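Local coordinates for protein transcriptional regulator, LacI family (Burkholderia phymatum, PDB 2RGY) that probably acts as a transcriptional regulator whose sugar-binding-type core domain would sense a small effector and pass the signal to DNA binding, at residues 52-55 against 60-63; 148-153 against 192-197; 224-229 against 273-278. All blocks are in the same frame, centred on the assembly; numbering follows the deposited sequence.

In the fold
Contact 1 lies in the part of the chain built on the five-stranded parallel sheet. Contacts 2 and 3 belong to the part built on the six-stranded mixed sheet. Contact 1 stands on the far side of the chain's centre from both, its centre 30 Å from that of contact 2 and 31 Å from that of contact 3. Contacts 2 and 3 have centres 14 Å apart and touch, with Phe194 CZ 3.8 Å from Tyr224 CD1 and Asn197 packed against Asp225. In LacI-family relatives the effector pocket lies between two such lobes. By that comparison, the 224-229 loop of contact 3 probably lies beside the pocket, whereas contact 1 lies on the outer surface.

Contact 1: 52-55 against 60-63; sequences PREQ and VRFL
Glu54 and Arg61 meet through their charged ends on one surface of helix 52-65. Glu54 OE1 lies 3.6 Å from Arg61 NH2. This is a long salt bridge, too far apart to count as a hydrogen bond. The carboxylate oxygen sits at the edge of the guanidinium, close to its plane. The two flat groups are tilted by 28°. The attraction is therefore mainly electrostatic and probably modest, because both side chains are partly exposed.

The two residues are seven positions apart, which is two turns of helix, so they lie along the same side. Even so, the two side chains must reach along the helix to meet. The Glu54 side chain starts out away from the later turn. A bend at chi2 (-63°) turns its carboxylate back toward Arg61. Arg61 points toward the earlier turn and bends at chi3 (-66°), which brings NH2 near the acid. Glu54 also lies in the first turn of the helix, and its backbone N bonds to Thr51 OG1. An acid there would probably interact favourably with the helix dipole.

Arg61 packs on Met89 of helix 80-89, while Val60 and Leu63 touch Phe14 of strand 10-14 on the inner side. Phe62 stacks on His40 of the second subunit, so the helix lies between its own parallel sheet, a neighbouring helix and the dimer partner.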
ATOM      1  N   PRO A  52      14.454  13.191  -6.883  1.00 29.51           N
ATOM      2  CA  PRO A  52      13.892  12.665  -5.638  1.00 28.31           C
ATOM      3  C   PRO A  52      14.349  13.476  -4.435  1.00 27.69           C
ATOM      4  O   PRO A  52      13.544  13.826  -3.570  1.00 26.77           O
ATOM      5  CB  PRO A  52      14.401  11.236  -5.617  1.00 28.30           C
ATOM      6  CG  PRO A  52      14.342  10.873  -7.074  1.00 29.24           C
ATOM      7  CD  PRO A  52      14.944  12.096  -7.740  1.00 28.82           C
ATOM      8  N   ARG A  53      15.635  13.802  -4.397  1.00 26.24           N
ATOM      9  CA  ARG A  53      16.188  14.575  -3.296  1.00 26.25           C
ATOM     10  C   ARG A  53      15.529  15.944  -3.172  1.00 26.29           C
ATOM     11  O   ARG A  53      15.024  16.302  -2.108  1.00 25.13           O
ATOM     12  CB  ARG A  53      17.688  14.763  -3.487  1.00 28.01           C
ATOM     13  CG  ARG A  53      18.342  15.581  -2.401  1.00 30.43           C
ATOM     14  CD  ARG A  53      19.760  15.954  -2.794  1.00 31.91           C
ATOM     15  NE  ARG A  53      20.445  16.636  -1.705  1.00 33.76           N
ATOM     16  CZ  ARG A  53      21.664  17.162  -1.796  1.00 36.86           C
ATOM     17  NH1 ARG A  53      22.342  17.090  -2.936  1.00 35.84           N
ATOM     18  NH2 ARG A  53      22.212  17.759  -0.740  1.00 37.09           N
ATOM     19  N   GLU A  54      15.545  16.712  -4.258  1.00 26.39           N
ATOM     20  CA  GLU A  54      14.950  18.041  -4.253  1.00 26.49           C
ATOM     21  C   GLU A  54      13.445  18.006  -4.024  1.00 24.94           C
ATOM     22  O   GLU A  54      12.868  18.967  -3.520  1.00 25.24           O
ATOM     23  CB  GLU A  54      15.256  18.762  -5.565  1.00 29.06           C
ATOM     24  CG  GLU A  54      16.654  19.371  -5.633  1.00 34.55           C
ATOM     25  CD  GLU A  54      16.877  20.458  -4.583  1.00 37.41           C
ATOM     26  OE1 GLU A  54      15.896  21.142  -4.209  1.00 39.91           O
ATOM     27  OE2 GLU A  54      18.036  20.647  -4.142  1.00 38.83           O
ATOM     28  N   GLN A  55      12.808  16.906  -4.404  1.00 23.74           N
ATOM     29  CA  GLN A  55      11.373  16.778  -4.203  1.00 23.62           C
ATOM     30  C   GLN A  55      11.104  16.673  -2.710  1.00 21.60           C
ATOM     31  O   GLN A  55      10.073  17.114  -2.239  1.00 22.30           O
ATOM     32  CB  GLN A  55      10.834  15.532  -4.896  1.00 24.23           C
ATOM     33  CG  GLN A  55      10.748  15.620  -6.401  1.00 28.63           C
ATOM     34  CD  GLN A  55      10.133  14.370  -6.985  1.00 31.06           C
ATOM     35  OE1 GLN A  55       9.016  13.998  -6.631  1.00 32.70           O
ATOM     36  NE2 GLN A  55      10.859  13.706  -7.877  1.00 34.92           N
ATOM     37  N   VAL A  60       9.366  19.104   2.436  1.00 20.29           N
ATOM     38  CA  VAL A  60       9.589  19.412   3.845  1.00 19.48           C
ATOM     39  C   VAL A  60       9.532  20.923   4.081  1.00 21.09           C
ATOM     40  O   VAL A  60       8.972  21.375   5.078  1.00 20.96           O
ATOM     41  CB  VAL A  60      10.938  18.856   4.348  1.00 18.42           C
ATOM     42  CG1 VAL A  60      11.133  19.218   5.811  1.00 15.87           C
ATOM     43  CG2 VAL A  60      10.967  17.339   4.178  1.00 18.80           C
ATOM     44  N   ARG A  61      10.098  21.711   3.169  1.00 20.90           N
ATOM     45  CA  ARG A  61      10.042  23.165   3.322  1.00 21.83           C
ATOM     46  C   ARG A  61       8.595  23.660   3.246  1.00 21.57           C
ATOM     47  O   ARG A  61       8.238  24.656   3.867  1.00 21.63           O
ATOM     48  CB  ARG A  61      10.909  23.851   2.255  1.00 24.08           C
ATOM     49  CG  ARG A  61      12.410  23.737   2.538  1.00 27.06           C
ATOM     50  CD  ARG A  61      13.280  24.510   1.533  1.00 31.18           C
ATOM     51  NE  ARG A  61      13.212  23.952   0.183  1.00 34.51           N
ATOM     52  CZ  ARG A  61      14.271  23.678  -0.583  1.00 35.99           C
ATOM     53  NH1 ARG A  61      15.509  23.903  -0.147  1.00 35.63           N
ATOM     54  NH2 ARG A  61      14.090  23.180  -1.797  1.00 35.86           N
ATOM     55  N   PHE A  62       7.767  22.943   2.494  1.00 20.76           N
ATOM     56  CA  PHE A  62       6.350  23.264   2.331  1.00 21.68           C
ATOM     57  C   PHE A  62       5.599  23.002   3.645  1.00 21.01           C
ATOM     58  O   PHE A  62       4.646  23.701   3.977  1.00 21.35           O
ATOM     59  CB  PHE A  62       5.761  22.395   1.216  1.00 21.77           C
ATOM     60  CG  PHE A  62       4.323  22.690   0.895  1.00 23.59           C
ATOM     61  CD1 PHE A  62       3.929  23.978   0.533  1.00 24.03           C
ATOM     62  CD2 PHE A  62       3.363  21.666   0.907  1.00 23.92           C
ATOM     63  CE1 PHE A  62       2.597  24.257   0.181  1.00 24.64           C
ATOM     64  CE2 PHE A  62       2.025  21.925   0.556  1.00 23.89           C
ATOM     65  CZ  PHE A  62       1.638  23.231   0.192  1.00 23.67           C
ATOM     66  N   LEU A  63       6.030  21.983   4.383  1.00 20.07           N
ATOM     67  CA  LEU A  63       5.415  21.650   5.663  1.00 19.29           C
ATOM     68  C   LEU A  63       5.838  22.693   6.692  1.00 19.54           C
ATOM     69  O   LEU A  63       5.025  23.181   7.481  1.00 18.12           O
ATOM     70  CB  LEU A  63       5.867  20.260   6.133  1.00 18.39           C
ATOM     71  CG  LEU A  63       5.354  19.036   5.363  1.00 17.21           C
ATOM     72  CD1 LEU A  63       6.034  17.777   5.893  1.00 17.83           C
ATOM     73  CD2 LEU A  63       3.838  18.927   5.502  1.00 16.74           C
TER

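Contact 2: 148-153 against 192-197; sequences DGFFDE and GLFCAN
Phe194 and Phe150 carry this contact, a buried pairing of two aromatic rings between a strand and a helix. The strand runs from Gly192 to Cys195. Leu193 points away from helix 141-155, toward Ala204 and Phe208 of helix 198-210 on the other side of the sheet.

Phe194 turns back toward the helix. Its CG is anti to the backbone N (chi1 171°), which carries the ring out from the strand to Phe150. The closest atoms are Phe194 CD2 and Phe150 CD1, 3.5 Å apart. CD2 lies over one face of the Phe150 ring, offset toward its rim. The planes are 21° apart and the centroids 4.9 Å apart. The rings are thus close to parallel yet strongly displaced, and it is mainly CD2 and CE2 of Phe194 that approach CD1 and CE1 of Phe150. Phe194 CB also touches the ring, 3.8 Å from Phe150 CE1. On the helix, a chi1 of -179° sends the Phe150 ring toward the sheet. On the side of that ring away from CD1, Phe150 CD2 sits over the centre of the Phe151 ring.

This is helix-on-sheet packing in the alpha/beta fold of periplasmic-binding-protein-like domains, where helices cover both faces of a largely parallel sheet. Val133 of the adjacent strand touches both rings, and helix 112-125 adds Ala119 and Ala120.

Beyond Phe194 the strand ends at Cys195. Asn197 is the N-cap of helix 198-210, and its OD1 accepts from Met200 N.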
ATOM      1  N   ASP A 148      26.060  -4.115   4.484  1.00 22.97           N
ATOM      2  CA  ASP A 148      27.265  -4.308   5.277  1.00 23.42           C
ATOM      3  C   ASP A 148      27.095  -5.515   6.197  1.00 23.53           C
ATOM      4  O   ASP A 148      27.955  -6.391   6.236  1.00 24.13           O
ATOM      5  CB  ASP A 148      27.562  -3.054   6.094  1.00 26.30           C
ATOM      6  CG  ASP A 148      28.254  -1.979   5.279  1.00 32.04           C
ATOM      7  OD1 ASP A 148      28.294  -2.083   4.024  1.00 35.24           O
ATOM      8  OD2 ASP A 148      28.759  -1.020   5.897  1.00 35.41           O
ATOM      9  N   GLY A 149      25.985  -5.552   6.930  1.00 21.86           N
ATOM     10  CA  GLY A 149      25.716  -6.663   7.829  1.00 20.95           C
ATOM     11  C   GLY A 149      25.593  -7.969   7.070  1.00 21.22           C
ATOM     12  O   GLY A 149      26.052  -9.019   7.527  1.00 20.23           O
ATOM     13  N   PHE A 150      24.963  -7.910   5.905  1.00 18.95           N
ATOM     14  CA  PHE A 150      24.800  -9.098   5.079  1.00 18.69           C
ATOM     15  C   PHE A 150      26.177  -9.660   4.718  1.00 20.39           C
ATOM     16  O   PHE A 150      26.447 -10.844   4.907  1.00 19.35           O
ATOM     17  CB  PHE A 150      24.054  -8.733   3.797  1.00 17.03           C
ATOM     18  CG  PHE A 150      23.816  -9.896   2.882  1.00 16.83           C
ATOM     19  CD1 PHE A 150      22.797 -10.810   3.144  1.00 15.58           C
ATOM     20  CD2 PHE A 150      24.591 -10.062   1.735  1.00 14.95           C
ATOM     21  CE1 PHE A 150      22.546 -11.876   2.266  1.00 15.27           C
ATOM     22  CE2 PHE A 150      24.352 -11.118   0.855  1.00 14.46           C
ATOM     23  CZ  PHE A 150      23.323 -12.027   1.121  1.00 13.61           C
ATOM     24  N   PHE A 151      27.046  -8.796   4.204  1.00 19.10           N
ATOM     25  CA  PHE A 151      28.370  -9.225   3.798  1.00 20.37           C
ATOM     26  C   PHE A 151      29.340  -9.545   4.920  1.00 20.99           C
ATOM     27  O   PHE A 151      30.309 -10.264   4.693  1.00 21.97           O
ATOM     28  CB  PHE A 151      28.962  -8.211   2.829  1.00 20.13           C
ATOM     29  CG  PHE A 151      28.289  -8.225   1.486  1.00 20.14           C
ATOM     30  CD1 PHE A 151      28.394  -9.347   0.664  1.00 20.68           C
ATOM     31  CD2 PHE A 151      27.524  -7.141   1.055  1.00 19.37           C
ATOM     32  CE1 PHE A 151      27.742  -9.401  -0.579  1.00 21.34           C
ATOM     33  CE2 PHE A 151      26.863  -7.169  -0.185  1.00 20.30           C
ATOM     34  CZ  PHE A 151      26.972  -8.304  -1.006  1.00 21.37           C
ATOM     35  N   ASP A 152      29.094  -9.020   6.122  1.00 22.84           N
ATOM     36  CA  ASP A 152      29.963  -9.339   7.251  1.00 23.38           C
ATOM     37  C   ASP A 152      29.731 -10.818   7.536  1.00 22.54           C
ATOM     38  O   ASP A 152      30.675 -11.584   7.684  1.00 22.01           O
ATOM     39  CB  ASP A 152      29.596  -8.545   8.512  1.00 25.88           C
ATOM     40  CG  ASP A 152      30.019  -7.089   8.445  1.00 28.09           C
ATOM     41  OD1 ASP A 152      30.920  -6.752   7.648  1.00 28.25           O
ATOM     42  OD2 ASP A 152      29.455  -6.276   9.213  1.00 31.25           O
ATOM     43  N   GLU A 153      28.462 -11.207   7.603  1.00 21.56           N
ATOM     44  CA  GLU A 153      28.087 -12.594   7.871  1.00 20.96           C
ATOM     45  C   GLU A 153      28.643 -13.528   6.793  1.00 21.15           C
ATOM     46  O   GLU A 153      29.105 -14.633   7.096  1.00 20.22           O
ATOM     47  CB  GLU A 153      26.568 -12.711   7.937  1.00 21.75           C
ATOM     48  CG  GLU A 153      26.036 -14.096   8.278  1.00 25.01           C
ATOM     49  CD  GLU A 153      26.388 -14.540   9.689  1.00 27.38           C
ATOM     50  OE1 GLU A 153      26.608 -13.670  10.566  1.00 28.29           O
ATOM     51  OE2 GLU A 153      26.425 -15.768   9.930  1.00 29.45           O
ATOM     52  N   GLY A 192      20.316 -18.778  -3.770  1.00 22.43           N
ATOM     53  CA  GLY A 192      19.675 -17.982  -2.735  1.00 21.65           C
ATOM     54  C   GLY A 192      19.743 -16.509  -3.073  1.00 21.44           C
ATOM     55  O   GLY A 192      20.801 -16.003  -3.449  1.00 24.21           O
ATOM     56  N   LEU A 193      18.617 -15.817  -2.926  1.00 21.47           N
ATOM     57  CA  LEU A 193      18.520 -14.393  -3.253  1.00 19.00           C
ATOM     58  C   LEU A 193      18.035 -13.524  -2.100  1.00 17.95           C
ATOM     59  O   LEU A 193      17.054 -13.846  -1.434  1.00 18.71           O
ATOM     60  CB  LEU A 193      17.567 -14.201  -4.442  1.00 16.57           C
ATOM     61  CG  LEU A 193      17.160 -12.762  -4.797  1.00 18.52           C
ATOM     62  CD1 LEU A 193      18.367 -11.996  -5.293  1.00 15.92           C
ATOM     63  CD2 LEU A 193      16.075 -12.778  -5.864  1.00 17.11           C
ATOM     64  N   PHE A 194      18.733 -12.420  -1.873  1.00 17.26           N
ATOM     65  CA  PHE A 194      18.353 -11.478  -0.834  1.00 16.22           C
ATOM     66  C   PHE A 194      17.898 -10.173  -1.480  1.00 16.34           C
ATOM     67  O   PHE A 194      18.642  -9.557  -2.247  1.00 16.88           O
ATOM     68  CB  PHE A 194      19.528 -11.202   0.098  1.00 14.48           C
ATOM     69  CG  PHE A 194      19.288 -10.078   1.060  1.00 14.96           C
ATOM     70  CD1 PHE A 194      18.066  -9.954   1.728  1.00 14.96           C
ATOM     71  CD2 PHE A 194      20.311  -9.177   1.356  1.00 15.63           C
ATOM     72  CE1 PHE A 194      17.866  -8.951   2.685  1.00 16.07           C
ATOM     73  CE2 PHE A 194      20.131  -8.161   2.315  1.00 17.30           C
ATOM     74  CZ  PHE A 194      18.908  -8.047   2.983  1.00 16.24           C
ATOM     75  N   CYS A 195      16.670  -9.772  -1.172  1.00 17.87           N
ATOM     76  CA  CYS A 195      16.099  -8.535  -1.694  1.00 18.60           C
ATOM     77  C   CYS A 195      15.991  -7.503  -0.578  1.00 18.91           C
ATOM     78  O   CYS A 195      15.403  -7.765   0.469  1.00 19.10           O
ATOM     79  CB  CYS A 195      14.722  -8.808  -2.290  1.00 20.01           C
ATOM     80  SG  CYS A 195      14.804  -9.857  -3.741  1.00 25.12           S
ATOM     81  N   ALA A 196      16.550  -6.324  -0.827  1.00 18.32           N
ATOM     82  CA  ALA A 196      16.581  -5.228   0.138  1.00 19.29           C
ATOM     83  C   ALA A 196      15.243  -4.855   0.778  1.00 19.57           C
ATOM     84  O   ALA A 196      15.222  -4.230   1.840  1.00 18.47           O
ATOM     85  CB  ALA A 196      17.216  -3.998  -0.507  1.00 20.21           C
ATOM     86  N   ASN A 197      14.138  -5.209   0.129  1.00 18.34           N
ATOM     87  CA  ASN A 197      12.814  -4.945   0.691  1.00 18.08           C
ATOM     88  C   ASN A 197      11.809  -5.923   0.095  1.00 19.07           C
ATOM     89  O   ASN A 197      12.040  -6.473  -0.984  1.00 17.59           O
ATOM     90  CB  ASN A 197      12.389  -3.477   0.475  1.00 17.84           C
ATOM     91  CG  ASN A 197      11.855  -3.192  -0.922  1.00 18.86           C
ATOM     92  OD1 ASN A 197      12.098  -3.938  -1.872  1.00 19.70           O
ATOM     93  ND2 ASN A 197      11.135  -2.080  -1.051  1.00 18.72           N
TER

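Contact 3: 224-229 against 273-278; sequences YDDDYS and TVSMRA
Asp226 holds its carboxylate against the guanidinium end of Arg277 and the hydroxyl of Ser275. Each of its oxygens has its own partner across the contact. Asp226 OD1 takes two bonds from the arginine. Arg277 NH2 lies 2.8 Å from Asp226 OD1 and meets its syn lone pair. Arg277 NH1 lies 2.9 Å from Asp226 OD1, on the syn side but tilted out of the carboxylate plane. This is an end-on grip by both terminal nitrogens. The N-H...O angles, 148° from NH2 and 140° from NH1, are well short of straight, because both donors of one guanidinium converge on a single oxygen. OD1 lies nearly in the guanidinium plane, while the carboxylate plane is turned by 45° from it.

The other oxygen belongs to the serine. Ser275 OG donates to Asp226 OD2 at 2.7 Å, from well above the carboxylate plane. His241 ND1 also bonds to OD2, so a buried carboxylate has three side chains bonded to it. They would probably stabilise its negative form.

With chi1 near trans, CG of Asp226 lies opposite its own N, and the carboxylate projects toward Ser275 and Arg277. Its backbone is in the left-handed region (positive phi and psi), just after the chain turns a corner at Tyr224. The arginine is fixed further by Leu237 O, which accepts from NH1. Asp227 touches Ser21 and Tyr22 of helix 21-36, so the loop also meets the lobe with the five-stranded sheet.

The bonds join the loop after strand 220-223 to edge strand 273-275, which runs antiparallel to strand 238-241, and to Arg277 beyond it. In LacI-family relatives the loop after the corresponding strand borders the effector cleft, consistent with a place here at the edge of the pocket in a periplasmic-binding-protein-like fold.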
ATOM      1  N   TYR A 224      12.908  -8.142   3.081  1.00 18.72           N
ATOM      2  CA  TYR A 224      13.299  -7.285   4.192  1.00 20.29           C
ATOM      3  C   TYR A 224      12.169  -6.299   4.479  1.00 21.43           C
ATOM      4  O   TYR A 224      11.618  -5.707   3.554  1.00 21.26           O
ATOM      5  CB  TYR A 224      14.572  -6.534   3.817  1.00 17.15           C
ATOM      6  CG  TYR A 224      15.355  -5.983   4.978  1.00 19.52           C
ATOM      7  CD1 TYR A 224      16.438  -6.681   5.508  1.00 19.69           C
ATOM      8  CD2 TYR A 224      15.044  -4.739   5.517  1.00 19.55           C
ATOM      9  CE1 TYR A 224      17.206  -6.145   6.550  1.00 22.34           C
ATOM     10  CE2 TYR A 224      15.795  -4.191   6.559  1.00 21.27           C
ATOM     11  CZ  TYR A 224      16.879  -4.896   7.071  1.00 23.33           C
ATOM     12  OH  TYR A 224      17.644  -4.337   8.081  1.00 23.67           O
ATOM     13  N   ASP A 225      11.848  -6.146   5.764  1.00 22.89           N
ATOM     14  CA  ASP A 225      10.793  -5.265   6.282  1.00 23.38           C
ATOM     15  C   ASP A 225       9.731  -6.102   6.988  1.00 24.28           C
ATOM     16  O   ASP A 225       9.367  -5.826   8.129  1.00 23.92           O
ATOM     17  CB  ASP A 225      10.080  -4.451   5.176  1.00 23.78           C
ATOM     18  CG  ASP A 225      10.940  -3.332   4.594  1.00 26.03           C
ATOM     19  OD1 ASP A 225      11.868  -2.854   5.272  1.00 25.00           O
ATOM     20  OD2 ASP A 225      10.669  -2.902   3.446  1.00 28.21           O
ATOM     21  N   ASP A 226       9.264  -7.133   6.291  1.00 25.07           N
ATOM     22  CA  ASP A 226       8.202  -8.032   6.749  1.00 28.68           C
ATOM     23  C   ASP A 226       6.919  -7.225   6.684  1.00 32.32           C
ATOM     24  O   ASP A 226       6.120  -7.176   7.628  1.00 30.69           O
ATOM     25  CB  ASP A 226       8.434  -8.559   8.170  1.00 27.62           C
ATOM     26  CG  ASP A 226       7.431  -9.649   8.554  1.00 28.73           C
ATOM     27  OD1 ASP A 226       6.838 -10.259   7.635  1.00 27.27           O
ATOM     28  OD2 ASP A 226       7.243  -9.906   9.763  1.00 26.79           O
ATOM     29  N   ASP A 227       6.758  -6.563   5.541  1.00 35.89           N
ATOM     30  CA  ASP A 227       5.593  -5.746   5.277  1.00 40.00           C
ATOM     31  C   ASP A 227       4.437  -6.737   5.205  1.00 41.03           C
ATOM     32  O   ASP A 227       4.642  -7.917   4.898  1.00 40.73           O
ATOM     33  CB  ASP A 227       5.825  -4.966   3.974  1.00 41.73           C
ATOM     34  CG  ASP A 227       6.619  -3.671   4.211  1.00 44.51           C
ATOM     35  OD1 ASP A 227       7.307  -3.192   3.278  1.00 46.14           O
ATOM     36  OD2 ASP A 227       6.543  -3.117   5.339  1.00 45.30           O
ATOM     37  N   TYR A 228       3.222  -6.302   5.500  1.00 41.49           N
ATOM     38  CA  TYR A 228       2.160  -7.286   5.493  1.00 43.40           C
ATOM     39  C   TYR A 228       1.585  -7.738   4.164  1.00 42.09           C
ATOM     40  O   TYR A 228       0.474  -8.251   4.084  1.00 42.18           O
ATOM     41  CB  TYR A 228       1.099  -6.888   6.519  1.00 46.46           C
ATOM     42  CG  TYR A 228       1.630  -7.125   7.926  1.00 49.86           C
ATOM     43  CD1 TYR A 228       1.215  -6.336   9.007  1.00 50.90           C
ATOM     44  CD2 TYR A 228       2.556  -8.159   8.177  1.00 50.82           C
ATOM     45  CE1 TYR A 228       1.708  -6.570  10.308  1.00 51.63           C
ATOM     46  CE2 TYR A 228       3.048  -8.399   9.469  1.00 52.37           C
ATOM     47  CZ  TYR A 228       2.619  -7.603  10.527  1.00 52.64           C
ATOM     48  OH  TYR A 228       3.086  -7.866  11.808  1.00 53.46           O
ATOM     49  N   SER A 229       2.391  -7.587   3.122  1.00 41.50           N
ATOM     50  CA  SER A 229       2.023  -8.060   1.797  1.00 40.60           C
ATOM     51  C   SER A 229       2.790  -9.381   1.629  1.00 39.05           C
ATOM     52  O   SER A 229       2.522 -10.163   0.708  1.00 38.80           O
ATOM     53  CB  SER A 229       2.474  -7.060   0.725  1.00 42.15           C
ATOM     54  OG  SER A 229       2.243  -7.570  -0.587  1.00 43.44           O
ATOM     55  N   THR A 273      14.055  -9.651  13.944  1.00 24.28           N
ATOM     56  CA  THR A 273      13.993 -11.101  13.880  1.00 24.13           C
ATOM     57  C   THR A 273      13.662 -11.503  12.449  1.00 24.53           C
ATOM     58  O   THR A 273      13.504 -10.644  11.575  1.00 24.16           O
ATOM     59  CB  THR A 273      12.890 -11.648  14.793  1.00 24.73           C
ATOM     60  OG1 THR A 273      11.646 -11.025  14.448  1.00 25.30           O
ATOM     61  CG2 THR A 273      13.214 -11.362  16.264  1.00 24.22           C
ATOM     62  N   VAL A 274      13.570 -12.804  12.205  1.00 23.04           N
ATOM     63  CA  VAL A 274      13.236 -13.278  10.873  1.00 22.51           C
ATOM     64  C   VAL A 274      11.892 -13.978  10.890  1.00 21.73           C
ATOM     65  O   VAL A 274      11.655 -14.873  11.701  1.00 22.19           O
ATOM     66  CB  VAL A 274      14.293 -14.245  10.331  1.00 23.05           C
ATOM     67  CG1 VAL A 274      13.826 -14.840   9.024  1.00 23.69           C
ATOM     68  CG2 VAL A 274      15.593 -13.502  10.107  1.00 26.16           C
ATOM     69  N   SER A 275      11.004 -13.550  10.004  1.00 20.65           N
ATOM     70  CA  SER A 275       9.693 -14.158   9.913  1.00 21.62           C
ATOM     71  C   SER A 275       9.787 -15.282   8.893  1.00 21.34           C
ATOM     72  O   SER A 275       9.733 -15.049   7.690  1.00 21.77           O
ATOM     73  CB  SER A 275       8.661 -13.115   9.487  1.00 22.89           C
ATOM     74  OG  SER A 275       8.615 -12.071  10.443  1.00 24.08           O
HETATM   75  N   MSE A 276       9.956 -16.501   9.389  1.00 22.32           N
HETATM   76  CA  MSE A 276      10.085 -17.665   8.525  1.00 22.83           C
HETATM   77  C   MSE A 276       8.755 -18.068   7.922  1.00 23.02           C
HETATM   78  O   MSE A 276       7.802 -18.367   8.643  1.00 21.82           O
HETATM   79  CB  MSE A 276      10.660 -18.856   9.305  1.00 23.49           C
HETATM   80  CG  MSE A 276      12.163 -18.820   9.558  1.00 27.12           C
HETATM   81 SE   MSE A 276      13.207 -18.932   8.066  1.00 27.32          SE
HETATM   82  CE  MSE A 276      12.455 -20.272   7.194  1.00 26.53           C
ATOM     83  N   ARG A 277       8.690 -18.074   6.598  1.00 22.12           N
ATOM     84  CA  ARG A 277       7.463 -18.467   5.921  1.00 22.98           C
ATOM     85  C   ARG A 277       7.779 -19.599   4.962  1.00 22.91           C
ATOM     86  O   ARG A 277       8.388 -20.582   5.378  1.00 23.82           O
ATOM     87  CB  ARG A 277       6.828 -17.256   5.225  1.00 22.25           C
ATOM     88  CG  ARG A 277       6.475 -16.154   6.234  1.00 22.15           C
ATOM     89  CD  ARG A 277       5.266 -15.338   5.814  1.00 21.85           C
ATOM     90  NE  ARG A 277       4.868 -14.358   6.826  1.00 20.69           N
ATOM     91  CZ  ARG A 277       5.524 -13.230   7.084  1.00 20.09           C
ATOM     92  NH1 ARG A 277       6.622 -12.926   6.404  1.00 19.76           N
ATOM     93  NH2 ARG A 277       5.076 -12.400   8.015  1.00 19.79           N
ATOM     94  N   ALA A 278       7.426 -19.473   3.686  1.00 22.09           N
ATOM     95  CA  ALA A 278       7.679 -20.576   2.769  1.00 19.88           C
ATOM     96  C   ALA A 278       8.588 -20.327   1.573  1.00 19.54           C
ATOM     97  O   ALA A 278       8.708 -21.194   0.705  1.00 19.66           O
ATOM     98  CB  ALA A 278       6.344 -21.136   2.284  1.00 21.36           C
TER